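Local coordinates for beta-porphyranase B (Bacteroides plebeius, PDB 4AWD), which cleaves the sulfated red-algal polysaccharide porphyran at the (1->4) linkages between beta-D-galactopyranose and alpha-L-galactopyranose-6-sulfate, releasing mostly disaccharides, at residues 138-143 with 241-246; 149-154 with 177-182; 203-208 with 261-266; 282-287 with 309-314. All coordinates share one frame; numbering follows the deposited sequence.

Interactions 1 and 2 are backbone ladders between neighbouring antiparallel strands, whereas interactions 3 and 4 join strands that meet through side chains. Interaction 2 lies almost at the centre of the chain and carries part of the probable catalytic motif. Interaction 1 is half buried: T138, M140 and Y243 are buried, while R139, H241 and T242 are partly exposed. Interactions 3 and 4 are buried; the first mixes a tyrosine hydroxyl bond with aliphatic contacts, the second combines aliphatic groups, a tyrosine ring and a bridging water. Strands 149-163 and 281-285 tie interaction 2 to interaction 4, strands 168-182 and 204-213 tie it to interaction 3, and strands 134-141 and 308-321 tie interaction 1 to interaction 4.

Interaction 1 (138-143 with 241-246); sequences TRMKAS and HTYGCW
The ring of Y243 meets M140: methyl CE of M140 sits 4.0 Å from CE2 of Y243, and the two side chains cross at roughly a right angle. At the hydroxyl edge of this ring, in its plane, lies a water 2.6 Å from Y243 OH. The same water is 2.8 Å from M140 O, to which it probably donates, and also lies at the edge of the H241 imidazole, again in plane. Both rings meet Y257 of the next strand, and H241 ND1 is held by D258. M140 reaches Y243 because CG stands anti to the backbone N (chi1 -176°) and the chain then bends at chi3, bringing CE to the CE2 side of the ring.

Behind the side chains runs a regular antiparallel ladder. T138 and Y243 form a hydrogen-bonded pair, with Y243 N to T138 O at 2.8 Å and T138 N to Y243 O at 3.0 Å. M140 and H241 form the next one: M140 N reaches H241 O at 2.9 Å and H241 N returns to M140 O at 3.0 Å; the water is a second partner of that oxygen. R139 points to the other face, where it makes a salt bridge to the calcium ligand D312. This ladder joins strands 134-141 and 241-249 in the outer sheet of the beta-sandwich jelly roll of glycoside hydrolase family 16.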
loop_
_atom_site.group_PDB
_atom_site.type_symbol
_atom_site.label_atom_id
_atom_site.label_comp_id
_atom_site.label_asym_id
_atom_site.label_seq_id
_atom_site.Cartn_x
_atom_site.Cartn_y
_atom_site.Cartn_z
ATOM N N THR A 138 6.924 3.600 5.904
ATOM C CA THR A 138 6.382 2.973 7.091
ATOM C C THR A 138 7.392 1.996 7.681
ATOM O O THR A 138 8.233 1.444 6.958
ATOM C CB THR A 138 5.028 2.254 6.802
ATOM O OG1 THR A 138 4.448 1.828 8.039
ATOM C CG2 THR A 138 5.199 1.045 5.900
ATOM N N ARG A 139 7.314 1.825 9.006
ATOM C CA ARG A 139 7.989 0.740 9.723
ATOM C C ARG A 139 6.926 -0.327 10.013
ATOM O O ARG A 139 6.017 -0.118 10.822
ATOM C CB ARG A 139 8.649 1.230 11.022
ATOM C CG ARG A 139 9.752 0.297 11.532
ATOM C CD ARG A 139 10.700 0.942 12.567
ATOM N NE ARG A 139 10.238 0.640 13.913
ATOM C CZ ARG A 139 10.723 -0.312 14.704
ATOM N NH1 ARG A 139 11.752 -1.060 14.333
ATOM N NH2 ARG A 139 10.179 -0.496 15.894
ATOM N N MET A 140 7.053 -1.466 9.333
ATOM C CA MET A 140 6.034 -2.502 9.335
ATOM C C MET A 140 6.627 -3.850 9.733
ATOM O O MET A 140 7.755 -4.196 9.356
ATOM C CB MET A 140 5.386 -2.630 7.934
ATOM C CG MET A 140 4.236 -3.634 7.857
ATOM S SD MET A 140 3.634 -3.776 6.171
ATOM C CE MET A 140 4.985 -4.735 5.439
ATOM N N LYS A 141 5.860 -4.616 10.489
ATOM C CA LYS A 141 6.183 -6.027 10.665
ATOM C C LYS A 141 4.995 -6.795 10.123
ATOM O O LYS A 141 3.857 -6.507 10.502
ATOM C CB LYS A 141 6.458 -6.356 12.147
ATOM C CG LYS A 141 6.748 -7.858 12.395
ATOM C CD LYS A 141 7.446 -8.148 13.732
ATOM C CE LYS A 141 6.469 -8.211 14.893
ATOM N NZ LYS A 141 6.876 -9.282 15.850
ATOM N N ALA A 142 5.246 -7.730 9.209
ATOM C CA ALA A 142 4.139 -8.490 8.571
ATOM C C ALA A 142 3.528 -9.499 9.524
ATOM O O ALA A 142 4.207 -9.996 10.414
ATOM C CB ALA A 142 4.597 -9.195 7.283
ATOM N N SER A 143 2.241 -9.788 9.330
ATOM C CA SER A 143 1.581 -10.880 10.044
ATOM C C SER A 143 2.207 -12.193 9.595
ATOM O O SER A 143 2.614 -12.302 8.430
ATOM C CB SER A 143 0.083 -10.887 9.748
ATOM O OG SER A 143 -0.153 -11.127 8.369
ATOM N N HIS A 241 10.665 -3.451 9.642
ATOM C CA HIS A 241 11.563 -2.869 8.675
ATOM C C HIS A 241 10.916 -1.646 8.074
ATOM O O HIS A 241 9.709 -1.427 8.177
ATOM C CB HIS A 241 11.951 -3.880 7.582
ATOM C CG HIS A 241 12.727 -5.053 8.092
ATOM N ND1 HIS A 241 14.085 -5.005 8.323
ATOM C CD2 HIS A 241 12.336 -6.312 8.409
ATOM C CE1 HIS A 241 14.494 -6.181 8.770
ATOM N NE2 HIS A 241 13.452 -6.992 8.833
ATOM N N THR A 242 11.739 -0.875 7.405
ATOM C CA THR A 242 11.355 0.401 6.872
ATOM C C THR A 242 11.132 0.221 5.364
ATOM O O THR A 242 11.974 -0.354 4.670
ATOM C CB THR A 242 12.474 1.426 7.281
ATOM O OG1 THR A 242 12.060 2.120 8.467
ATOM C CG2 THR A 242 12.793 2.399 6.221
ATOM N N TYR A 243 9.973 0.656 4.879
ATOM C CA TYR A 243 9.636 0.554 3.453
ATOM C C TYR A 243 9.181 1.922 2.961
ATOM O O TYR A 243 8.161 2.453 3.403
ATOM C CB TYR A 243 8.544 -0.495 3.205
ATOM C CG TYR A 243 8.871 -1.876 3.723
ATOM C CD1 TYR A 243 9.582 -2.783 2.936
ATOM C CD2 TYR A 243 8.465 -2.278 5.001
ATOM C CE1 TYR A 243 9.885 -4.052 3.394
ATOM C CE2 TYR A 243 8.777 -3.550 5.487
ATOM C CZ TYR A 243 9.488 -4.435 4.668
ATOM O OH TYR A 243 9.803 -5.694 5.123
ATOM N N GLY A 244 9.955 2.489 2.049
ATOM C CA GLY A 244 9.787 3.877 1.688
ATOM C C GLY A 244 9.881 4.176 0.215
ATOM O O GLY A 244 10.535 3.474 -0.566
ATOM N N CYS A 245 9.201 5.238 -0.158
ATOM C CA CYS A 245 9.206 5.688 -1.515
ATOM C C CYS A 245 9.539 7.172 -1.553
ATOM O O CYS A 245 8.980 7.958 -0.776
ATOM C CB CYS A 245 7.821 5.507 -2.101
ATOM S SG CYS A 245 7.782 6.026 -3.769
ATOM N N TRP A 246 10.445 7.544 -2.454
ATOM C CA TRP A 246 10.585 8.931 -2.848
ATOM C C TRP A 246 9.846 9.098 -4.170
ATOM O O TRP A 246 10.340 8.715 -5.229
ATOM C CB TRP A 246 12.051 9.344 -3.003
ATOM C CG TRP A 246 12.233 10.805 -3.338
ATOM C CD1 TRP A 246 11.254 11.712 -3.668
ATOM C CD2 TRP A 246 13.472 11.526 -3.394
ATOM N NE1 TRP A 246 11.811 12.949 -3.912
ATOM C CE2 TRP A 246 13.168 12.859 -3.755
ATOM C CE3 TRP A 246 14.809 11.174 -3.171
ATOM C CZ2 TRP A 246 14.159 13.842 -3.900
ATOM C CZ3 TRP A 246 15.791 12.151 -3.308
ATOM C CH2 TRP A 246 15.459 13.471 -3.673
HETATM O O HOH W 1 8.799 -6.079 7.502
#

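Interaction 2 (149-154 with 177-182); sequences STFWLS and LDIIET
F151 O accepts two backbone bonds, from I179 N at 3.0 Å and from I180 N at 3.1 Å, which makes I179 and I180 a classic beta bulge opposite F151. The extra residue puts I179 beside the phenyl ring. With CG1 anti to its carbonyl carbon (chi1 -66°) and the chain extended, I179 lies alongside F151 and its CD1 comes 3.6 Å from F151 CE2; that methyl also meets L153 CD1 at 3.5 Å.

On the other face, W152 has CG between backbone N and carbonyl carbon (chi1 48°), which turns the indole so that D178 OD1 stands 3.3 Å above its plane, toward the rim, with carboxylate and ring planes 53° apart. It also gives W152 NE1 a weak bond to T150 OG1 (3.1 Å). T150 CG2 rests 3.9 Å from E181 CG, while T150 OG1 is bonded to V285 O and E181 OE1 to Y289 OH.

D178 and E181 thus share a face despite being three residues apart. This is the bulged ExDxxE strand of family 16, with E176 the probable nucleophile and E181 the probable proton donor.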
loop_
_atom_site.group_PDB
_atom_site.type_symbol
_atom_site.label_atom_id
_atom_site.label_comp_id
_atom_site.label_asym_id
_atom_site.label_seq_id
_atom_site.Cartn_x
_atom_site.Cartn_y
_atom_site.Cartn_z
ATOM N N SER A 149 0.600 -7.922 3.925
ATOM C CA SER A 149 0.866 -6.729 4.725
ATOM C C SER A 149 1.318 -5.705 3.702
ATOM O O SER A 149 2.291 -5.947 2.998
ATOM C CB SER A 149 1.987 -6.975 5.740
ATOM O OG SER A 149 1.656 -8.021 6.636
ATOM N N THR A 150 0.610 -4.581 3.598
ATOM C CA THR A 150 0.914 -3.625 2.541
ATOM C C THR A 150 0.907 -2.174 3.013
ATOM O O THR A 150 0.319 -1.846 4.032
ATOM C CB THR A 150 -0.059 -3.742 1.351
ATOM O OG1 THR A 150 -1.385 -3.466 1.798
ATOM C CG2 THR A 150 -0.021 -5.126 0.726
ATOM N N PHE A 151 1.579 -1.326 2.234
ATOM C CA PHE A 151 1.620 0.115 2.426
ATOM C C PHE A 151 1.704 0.701 1.029
ATOM O O PHE A 151 2.663 0.424 0.298
ATOM C CB PHE A 151 2.863 0.519 3.238
ATOM C CG PHE A 151 3.031 2.013 3.410
ATOM C CD1 PHE A 151 2.035 2.779 4.004
ATOM C CD2 PHE A 151 4.188 2.648 3.000
ATOM C CE1 PHE A 151 2.185 4.167 4.170
ATOM C CE2 PHE A 151 4.366 4.019 3.181
ATOM C CZ PHE A 151 3.360 4.787 3.753
ATOM N N TRP A 152 0.700 1.492 0.652
ATOM C CA TRP A 152 0.604 2.023 -0.699
ATOM C C TRP A 152 -0.273 3.252 -0.819
ATOM O O TRP A 152 -0.982 3.627 0.117
ATOM C CB TRP A 152 0.099 0.950 -1.675
ATOM C CG TRP A 152 -1.111 0.171 -1.263
ATOM C CD1 TRP A 152 -1.198 -0.736 -0.235
ATOM C CD2 TRP A 152 -2.391 0.167 -1.914
ATOM N NE1 TRP A 152 -2.465 -1.286 -0.194
ATOM C CE2 TRP A 152 -3.214 -0.755 -1.216
ATOM C CE3 TRP A 152 -2.923 0.850 -3.020
ATOM C CZ2 TRP A 152 -4.549 -1.003 -1.584
ATOM C CZ3 TRP A 152 -4.250 0.597 -3.396
ATOM C CH2 TRP A 152 -5.045 -0.327 -2.677
ATOM N N LEU A 153 -0.214 3.866 -1.994
ATOM C CA LEU A 153 -1.025 5.032 -2.325
ATOM C C LEU A 153 -1.795 4.759 -3.614
ATOM O O LEU A 153 -1.347 3.978 -4.467
ATOM C CB LEU A 153 -0.159 6.288 -2.497
ATOM C CG LEU A 153 0.602 6.809 -1.269
ATOM C CD1 LEU A 153 1.874 6.026 -1.115
ATOM C CD2 LEU A 153 0.929 8.273 -1.390
ATOM N N SER A 154 -2.948 5.413 -3.742
ATOM C CA SER A 154 -3.832 5.211 -4.864
ATOM C C SER A 154 -4.711 6.428 -5.045
ATOM O O SER A 154 -4.851 7.246 -4.130
ATOM C CB SER A 154 -4.730 4.003 -4.586
ATOM O OG SER A 154 -5.258 3.468 -5.780
ATOM N N LEU A 177 0.439 3.306 -6.387
ATOM C CA LEU A 177 1.846 3.228 -6.038
ATOM C C LEU A 177 2.006 2.300 -4.843
ATOM O O LEU A 177 1.610 2.626 -3.720
ATOM C CB LEU A 177 2.412 4.638 -5.763
ATOM C CG LEU A 177 3.776 4.894 -5.086
ATOM C CD1 LEU A 177 4.906 4.173 -5.783
ATOM C CD2 LEU A 177 4.080 6.395 -5.044
ATOM N N ASP A 178 2.545 1.123 -5.114
ATOM C CA ASP A 178 2.743 0.089 -4.096
ATOM C C ASP A 178 4.141 0.210 -3.543
ATOM O O ASP A 178 5.117 -0.036 -4.257
ATOM C CB ASP A 178 2.542 -1.310 -4.702
ATOM C CG ASP A 178 1.084 -1.603 -5.013
ATOM O OD1 ASP A 178 0.272 -1.491 -4.082
ATOM O OD2 ASP A 178 0.753 -1.943 -6.175
ATOM N N ILE A 179 4.239 0.621 -2.283
ATOM C CA ILE A 179 5.538 0.810 -1.654
ATOM C C ILE A 179 6.040 -0.533 -1.123
ATOM O O ILE A 179 7.200 -0.880 -1.314
ATOM C CB ILE A 179 5.513 1.928 -0.577
ATOM C CG1 ILE A 179 5.258 3.280 -1.261
ATOM C CG2 ILE A 179 6.839 1.962 0.187
ATOM C CD1 ILE A 179 4.880 4.431 -0.352
ATOM N N ILE A 180 5.163 -1.295 -0.478
ATOM C CA ILE A 180 5.483 -2.685 -0.147
ATOM C C ILE A 180 4.257 -3.576 -0.170
ATOM O O ILE A 180 3.192 -3.195 0.330
ATOM C CB ILE A 180 6.245 -2.828 1.224
ATOM C CG1 ILE A 180 6.681 -4.282 1.475
ATOM C CG2 ILE A 180 5.408 -2.257 2.416
ATOM C CD1 ILE A 180 7.703 -4.829 0.451
ATOM N N GLU A 181 4.425 -4.751 -0.774
ATOM C CA GLU A 181 3.549 -5.902 -0.566
ATOM C C GLU A 181 4.417 -7.050 -0.071
ATOM O O GLU A 181 5.472 -7.301 -0.638
ATOM C CB GLU A 181 2.878 -6.326 -1.875
ATOM C CG GLU A 181 2.003 -5.287 -2.550
ATOM C CD GLU A 181 1.422 -5.790 -3.854
ATOM O OE1 GLU A 181 0.521 -6.662 -3.810
ATOM O OE2 GLU A 181 1.867 -5.333 -4.932
ATOM N N THR A 182 4.007 -7.720 1.007
ATOM C CA THR A 182 4.578 -9.027 1.388
ATOM C C THR A 182 3.477 -9.843 2.042
ATOM O O THR A 182 2.376 -9.318 2.265
ATOM C CB THR A 182 5.646 -8.947 2.459
ATOM O OG1 THR A 182 5.374 -7.814 3.287
ATOM C CG2 THR A 182 7.013 -8.876 1.884
#

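Interaction 3 (203-208 with 261-266); sequences MNSNTH and YMYTIK
Facing strands of the two sheets of the sandwich meet where M203, S205 and T207 face M262 and I265, and the ring of Y263 reaches across. The segments run nearly parallel, 8° apart, with their axes 8.3 Å from each other, too far for backbone pairing, and side chains fill the gap. Y263 supplies a hydrogen bond across it. CG of Y263 lies between the backbone N and the carbonyl carbon (chi1 54°), and OH donates to M203 O at 2.6 Å. That carbonyl oxygen lies in the plane of the ring at its edge, whereas the hydroxyl is tilted 32° out of the carbonyl plane.

M203 and M262 add apolar contacts, and S205 CB lies 3.2 Å from Y263 OH. M262, bent at chi2 and chi3, brings its CE to 3.8 Å from M203 CB, and M203 CG lies 4.1 Å from Y263 CE2. Farther along, T207 and I265 meet tip to tip: I265 CG2 is 3.7 Å from T207 CG2 and 3.5 Å from T207 OG1. The other branch of I265 lies against the backbone, with CD1 3.8 Å from N206 CA. S205 OG is bonded to I179 O of the strand that carries the probable catalytic residues.

The bond to M203 O lets the buried hydroxyl lie against M203 and S205 with its proton spent on a carbonyl, and would help hold the ring in its position between the sheets.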
loop_
_atom_site.group_PDB
_atom_site.type_symbol
_atom_site.label_atom_id
_atom_site.label_comp_id
_atom_site.label_asym_id
_atom_site.label_seq_id
_atom_site.Cartn_x
_atom_site.Cartn_y
_atom_site.Cartn_z
ATOM N N MET A 203 11.813 -6.894 -1.907
ATOM C CA MET A 203 11.212 -5.558 -1.920
ATOM C C MET A 203 10.253 -5.526 -3.093
ATOM O O MET A 203 10.598 -5.072 -4.191
ATOM C CB MET A 203 12.306 -4.487 -2.071
ATOM C CG MET A 203 11.869 -3.028 -1.920
ATOM S SD MET A 203 11.335 -2.631 -0.243
ATOM C CE MET A 203 10.681 -0.979 -0.464
ATOM N N ASN A 204 9.058 -6.068 -2.870
ATOM C CA ASN A 204 7.993 -6.017 -3.868
ATOM C C ASN A 204 7.291 -4.655 -3.883
ATOM O O ASN A 204 6.404 -4.385 -3.075
ATOM C CB ASN A 204 6.990 -7.146 -3.644
ATOM C CG ASN A 204 7.657 -8.447 -3.297
ATOM O OD1 ASN A 204 8.390 -9.021 -4.109
ATOM N ND2 ASN A 204 7.412 -8.927 -2.079
ATOM N N SER A 205 7.712 -3.794 -4.796
ATOM C CA SER A 205 7.107 -2.475 -4.951
ATOM C C SER A 205 6.587 -2.468 -6.357
ATOM O O SER A 205 6.901 -3.389 -7.116
ATOM C CB SER A 205 8.147 -1.377 -4.774
ATOM O OG SER A 205 8.757 -1.488 -3.506
ATOM N N ASN A 206 5.790 -1.463 -6.717
ATOM C CA ASN A 206 5.199 -1.460 -8.035
ATOM C C ASN A 206 4.481 -0.160 -8.354
ATOM O O ASN A 206 4.178 0.630 -7.455
ATOM C CB ASN A 206 4.220 -2.639 -8.148
ATOM C CG ASN A 206 4.193 -3.267 -9.536
ATOM O OD1 ASN A 206 4.757 -2.735 -10.500
ATOM N ND2 ASN A 206 3.507 -4.408 -9.644
ATOM N N THR A 207 4.211 0.046 -9.641
ATOM C CA THR A 207 3.408 1.158 -10.105
ATOM C C THR A 207 2.377 0.638 -11.087
ATOM O O THR A 207 2.656 -0.279 -11.871
ATOM C CB THR A 207 4.246 2.184 -10.866
ATOM O OG1 THR A 207 4.712 1.600 -12.096
ATOM C CG2 THR A 207 5.440 2.685 -10.020
ATOM N N HIS A 208 1.190 1.239 -11.064
ATOM C CA HIS A 208 0.151 0.899 -12.019
ATOM C C HIS A 208 -0.429 2.170 -12.609
ATOM O O HIS A 208 -0.831 3.070 -11.866
ATOM C CB HIS A 208 -0.965 0.097 -11.343
ATOM C CG HIS A 208 -0.479 -1.081 -10.557
ATOM N ND1 HIS A 208 -0.459 -2.362 -11.068
ATOM C CD2 HIS A 208 -0.004 -1.175 -9.293
ATOM C CE1 HIS A 208 0.022 -3.191 -10.161
ATOM N NE2 HIS A 208 0.302 -2.497 -9.073
ATOM N N TYR A 261 18.678 2.904 -0.754
ATOM C CA TYR A 261 18.101 2.854 -2.099
ATOM C C TYR A 261 18.073 1.424 -2.649
ATOM O O TYR A 261 19.079 0.720 -2.603
ATOM C CB TYR A 261 18.868 3.770 -3.035
ATOM C CG TYR A 261 18.481 3.645 -4.500
ATOM C CD1 TYR A 261 19.062 2.671 -5.305
ATOM C CD2 TYR A 261 17.560 4.521 -5.086
ATOM C CE1 TYR A 261 18.743 2.563 -6.640
ATOM C CE2 TYR A 261 17.228 4.414 -6.418
ATOM C CZ TYR A 261 17.829 3.432 -7.193
ATOM O OH TYR A 261 17.518 3.294 -8.518
ATOM N N MET A 262 16.924 1.014 -3.174
ATOM C CA MET A 262 16.772 -0.320 -3.752
ATOM C C MET A 262 16.720 -0.317 -5.283
ATOM O O MET A 262 17.501 -1.015 -5.919
ATOM C CB MET A 262 15.566 -1.037 -3.153
ATOM C CG MET A 262 15.670 -1.182 -1.640
ATOM S SD MET A 262 16.910 -2.407 -1.173
ATOM C CE MET A 262 15.969 -3.930 -1.353
ATOM N N TYR A 263 15.821 0.481 -5.860
ATOM C CA TYR A 263 15.691 0.627 -7.305
ATOM C C TYR A 263 14.652 1.697 -7.641
ATOM O O TYR A 263 13.948 2.206 -6.767
ATOM C CB TYR A 263 15.317 -0.709 -7.987
ATOM C CG TYR A 263 14.078 -1.348 -7.403
ATOM C CD1 TYR A 263 12.804 -0.931 -7.802
ATOM C CD2 TYR A 263 14.173 -2.361 -6.441
ATOM C CE1 TYR A 263 11.652 -1.505 -7.261
ATOM C CE2 TYR A 263 13.029 -2.936 -5.897
ATOM C CZ TYR A 263 11.771 -2.496 -6.314
ATOM O OH TYR A 263 10.638 -3.050 -5.783
ATOM N N THR A 264 14.566 2.013 -8.929
ATOM C CA THR A 264 13.645 2.997 -9.468
ATOM C C THR A 264 12.583 2.327 -10.328
ATOM O O THR A 264 12.842 1.298 -10.975
ATOM C CB THR A 264 14.415 3.984 -10.348
ATOM O OG1 THR A 264 15.417 4.636 -9.558
ATOM C CG2 THR A 264 13.501 5.032 -10.937
ATOM N N ILE A 265 11.385 2.902 -10.341
ATOM C CA ILE A 265 10.445 2.577 -11.390
ATOM C C ILE A 265 10.000 3.850 -12.081
ATOM O O ILE A 265 9.510 4.775 -11.431
ATOM C CB ILE A 265 9.217 1.771 -10.886
ATOM C CG1 ILE A 265 9.655 0.460 -10.219
ATOM C CG2 ILE A 265 8.253 1.508 -12.038
ATOM C CD1 ILE A 265 8.513 -0.369 -9.645
ATOM N N LYS A 266 10.189 3.903 -13.396
ATOM C CA LYS A 266 9.573 4.940 -14.207
ATOM C C LYS A 266 8.223 4.397 -14.659
ATOM O O LYS A 266 8.185 3.469 -15.465
ATOM C CB LYS A 266 10.445 5.282 -15.422
ATOM C CG LYS A 266 11.951 5.476 -15.132
ATOM C CD LYS A 266 12.285 6.799 -14.461
ATOM C CE LYS A 266 12.638 7.886 -15.477
ATOM N NZ LYS A 266 12.648 9.265 -14.845
#

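Interaction 4 (282-287 with 309-314); sequences IHIVTE and TYYDWV. With CA (calcium ion), chain C.
I284 and Y311 point from their strands in opposite senses and pass alongside, with methyl CG2 of I284 over one face of the phenol ring as a CH-pi contact. The model places the two closer than carbons can sit, so the exact spacing is doubtful. CG2 of I284 stands anti to the backbone N, over the ring, while the other branch carries CD1 to V314, 3.9 Å from its CG2. T286 and T309 also run in opposite senses; their hydroxyls, 3.8 Å apart from OG1 to OG1, share a water at 3.0 Å from T286 OG1 and 2.8 Å from T309 OG1. T309 OG1 is also hydrogen-bonded to S149 OG, and Y311 OH to T150 O.

Just after Y311 the chain turns a corner, where D312 binds calcium through O (2.5 Å) and OD1 (2.4 Å) beside E57, N59, G94 and a water. Next to this site, side chains pack between the two sheets of the sandwich, strand 281-285 lying in the sheet with 149-163 and strand 308-321 in the sheet with 134-141.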
loop_
_atom_site.group_PDB
_atom_site.type_symbol
_atom_site.label_atom_id
_atom_site.label_comp_id
_atom_site.label_asym_id
_atom_site.label_seq_id
_atom_site.Cartn_x
_atom_site.Cartn_y
_atom_site.Cartn_z
ATOM N N ILE A 282 -3.437 7.564 0.965
ATOM C CA ILE A 282 -2.702 6.411 1.511
ATOM C C ILE A 282 -3.675 5.252 1.721
ATOM O O ILE A 282 -4.759 5.450 2.279
ATOM C CB ILE A 282 -2.048 6.736 2.887
ATOM C CG1 ILE A 282 -1.123 7.958 2.805
ATOM C CG2 ILE A 282 -1.304 5.525 3.449
ATOM C CD1 ILE A 282 0.281 7.641 2.357
ATOM N N HIS A 283 -3.302 4.057 1.265
ATOM C CA HIS A 283 -4.003 2.835 1.655
ATOM C C HIS A 283 -3.130 1.930 2.520
ATOM O O HIS A 283 -1.958 1.707 2.228
ATOM C CB HIS A 283 -4.477 2.058 0.433
ATOM C CG HIS A 283 -5.970 2.011 0.281
ATOM N ND1 HIS A 283 -6.586 1.658 -0.903
ATOM C CD2 HIS A 283 -6.968 2.267 1.162
ATOM C CE1 HIS A 283 -7.898 1.696 -0.743
ATOM N NE2 HIS A 283 -8.156 2.063 0.500
ATOM N N ILE A 284 -3.690 1.408 3.595
ATOM C CA ILE A 284 -2.947 0.473 4.422
ATOM C C ILE A 284 -3.818 -0.773 4.555
ATOM O O ILE A 284 -4.854 -0.737 5.198
ATOM C CB ILE A 284 -2.559 1.071 5.800
ATOM C CG1 ILE A 284 -2.003 2.495 5.642
ATOM C CG2 ILE A 284 -1.535 0.166 6.486
ATOM C CD1 ILE A 284 -1.680 3.234 6.944
ATOM N N VAL A 285 -3.398 -1.864 3.926
ATOM C CA VAL A 285 -4.322 -2.954 3.614
ATOM C C VAL A 285 -3.795 -4.353 3.936
ATOM O O VAL A 285 -2.632 -4.669 3.722
ATOM C CB VAL A 285 -4.730 -2.906 2.122
ATOM C CG1 VAL A 285 -5.516 -4.137 1.727
ATOM C CG2 VAL A 285 -5.541 -1.651 1.842
ATOM N N THR A 286 -4.709 -5.188 4.405
ATOM C CA THR A 286 -4.467 -6.586 4.729
ATOM C C THR A 286 -5.418 -7.425 3.852
ATOM O O THR A 286 -6.644 -7.339 3.985
ATOM C CB THR A 286 -4.729 -6.764 6.243
ATOM O OG1 THR A 286 -3.476 -6.896 6.939
ATOM C CG2 THR A 286 -5.603 -7.905 6.508
ATOM N N GLU A 287 -4.867 -8.201 2.913
ATOM C CA GLU A 287 -5.728 -8.809 1.906
ATOM C C GLU A 287 -5.374 -10.227 1.557
ATOM O O GLU A 287 -4.374 -10.821 2.026
ATOM C CB GLU A 287 -5.747 -7.978 0.622
ATOM C CG GLU A 287 -4.731 -8.415 -0.422
ATOM C CD GLU A 287 -4.127 -7.222 -1.150
ATOM O OE1 GLU A 287 -3.344 -6.489 -0.503
ATOM O OE2 GLU A 287 -4.446 -7.016 -2.349
ATOM N N THR A 309 -0.735 -7.497 11.509
ATOM C CA THR A 309 0.300 -6.715 10.857
ATOM C C THR A 309 0.482 -5.469 11.697
ATOM O O THR A 309 -0.510 -4.813 12.065
ATOM C CB THR A 309 -0.073 -6.325 9.406
ATOM O OG1 THR A 309 -0.149 -7.497 8.578
ATOM C CG2 THR A 309 0.974 -5.390 8.831
ATOM N N TYR A 310 1.737 -5.140 11.997
ATOM C CA TYR A 310 2.035 -3.982 12.846
ATOM C C TYR A 310 2.685 -2.840 12.089
ATOM O O TYR A 310 3.660 -3.037 11.359
ATOM C CB TYR A 310 2.951 -4.380 13.996
ATOM C CG TYR A 310 2.376 -5.385 14.953
ATOM C CD1 TYR A 310 1.620 -4.972 16.048
ATOM C CD2 TYR A 310 2.613 -6.748 14.783
ATOM C CE1 TYR A 310 1.099 -5.895 16.943
ATOM C CE2 TYR A 310 2.103 -7.675 15.678
ATOM C CZ TYR A 310 1.352 -7.246 16.754
ATOM O OH TYR A 310 0.832 -8.162 17.636
ATOM N N TYR A 311 2.152 -1.641 12.276
ATOM C CA TYR A 311 2.774 -0.454 11.725
ATOM C C TYR A 311 3.156 0.456 12.877
ATOM O O TYR A 311 2.285 1.011 13.561
ATOM C CB TYR A 311 1.821 0.268 10.763
ATOM C CG TYR A 311 1.298 -0.597 9.640
ATOM C CD1 TYR A 311 0.216 -1.461 9.840
ATOM C CD2 TYR A 311 1.881 -0.546 8.379
ATOM C CE1 TYR A 311 -0.267 -2.254 8.819
ATOM C CE2 TYR A 311 1.400 -1.348 7.336
ATOM C CZ TYR A 311 0.328 -2.191 7.568
ATOM O OH TYR A 311 -0.142 -2.968 6.542
ATOM N N ASP A 312 4.461 0.582 13.100
ATOM C CA ASP A 312 5.010 1.461 14.134
ATOM C C ASP A 312 4.720 2.919 13.791
ATOM O O ASP A 312 4.374 3.715 14.661
ATOM C CB ASP A 312 6.525 1.246 14.286
ATOM C CG ASP A 312 7.101 1.958 15.497
ATOM O OD1 ASP A 312 6.329 2.587 16.245
ATOM O OD2 ASP A 312 8.330 1.897 15.701
ATOM N N TRP A 313 4.843 3.266 12.521
ATOM C CA TRP A 313 4.487 4.603 12.092
ATOM C C TRP A 313 4.286 4.684 10.607
ATOM O O TRP A 313 4.716 3.812 9.857
ATOM C CB TRP A 313 5.539 5.639 12.527
ATOM C CG TRP A 313 6.972 5.216 12.350
ATOM C CD1 TRP A 313 7.819 4.756 13.331
ATOM C CD2 TRP A 313 7.732 5.221 11.140
ATOM N NE1 TRP A 313 9.056 4.495 12.804
ATOM C CE2 TRP A 313 9.029 4.765 11.460
ATOM C CE3 TRP A 313 7.450 5.582 9.818
ATOM C CZ2 TRP A 313 10.035 4.647 10.507
ATOM C CZ3 TRP A 313 8.460 5.474 8.863
ATOM C CH2 TRP A 313 9.730 5.006 9.214
ATOM N N VAL A 314 3.620 5.751 10.192
ATOM C CA VAL A 314 3.559 6.116 8.799
ATOM C C VAL A 314 4.066 7.555 8.755
ATOM O O VAL A 314 3.593 8.399 9.530
ATOM C CB VAL A 314 2.123 5.951 8.289
ATOM C CG1 VAL A 314 1.887 6.744 7.020
ATOM C CG2 VAL A 314 1.820 4.451 8.073
HETATM CA CA CA C . 4.695 4.127 17.068
HETATM O O HOH W 2 -1.776 -9.391 7.231
HETATM O O HOH W 3 6.247 5.893 16.808
#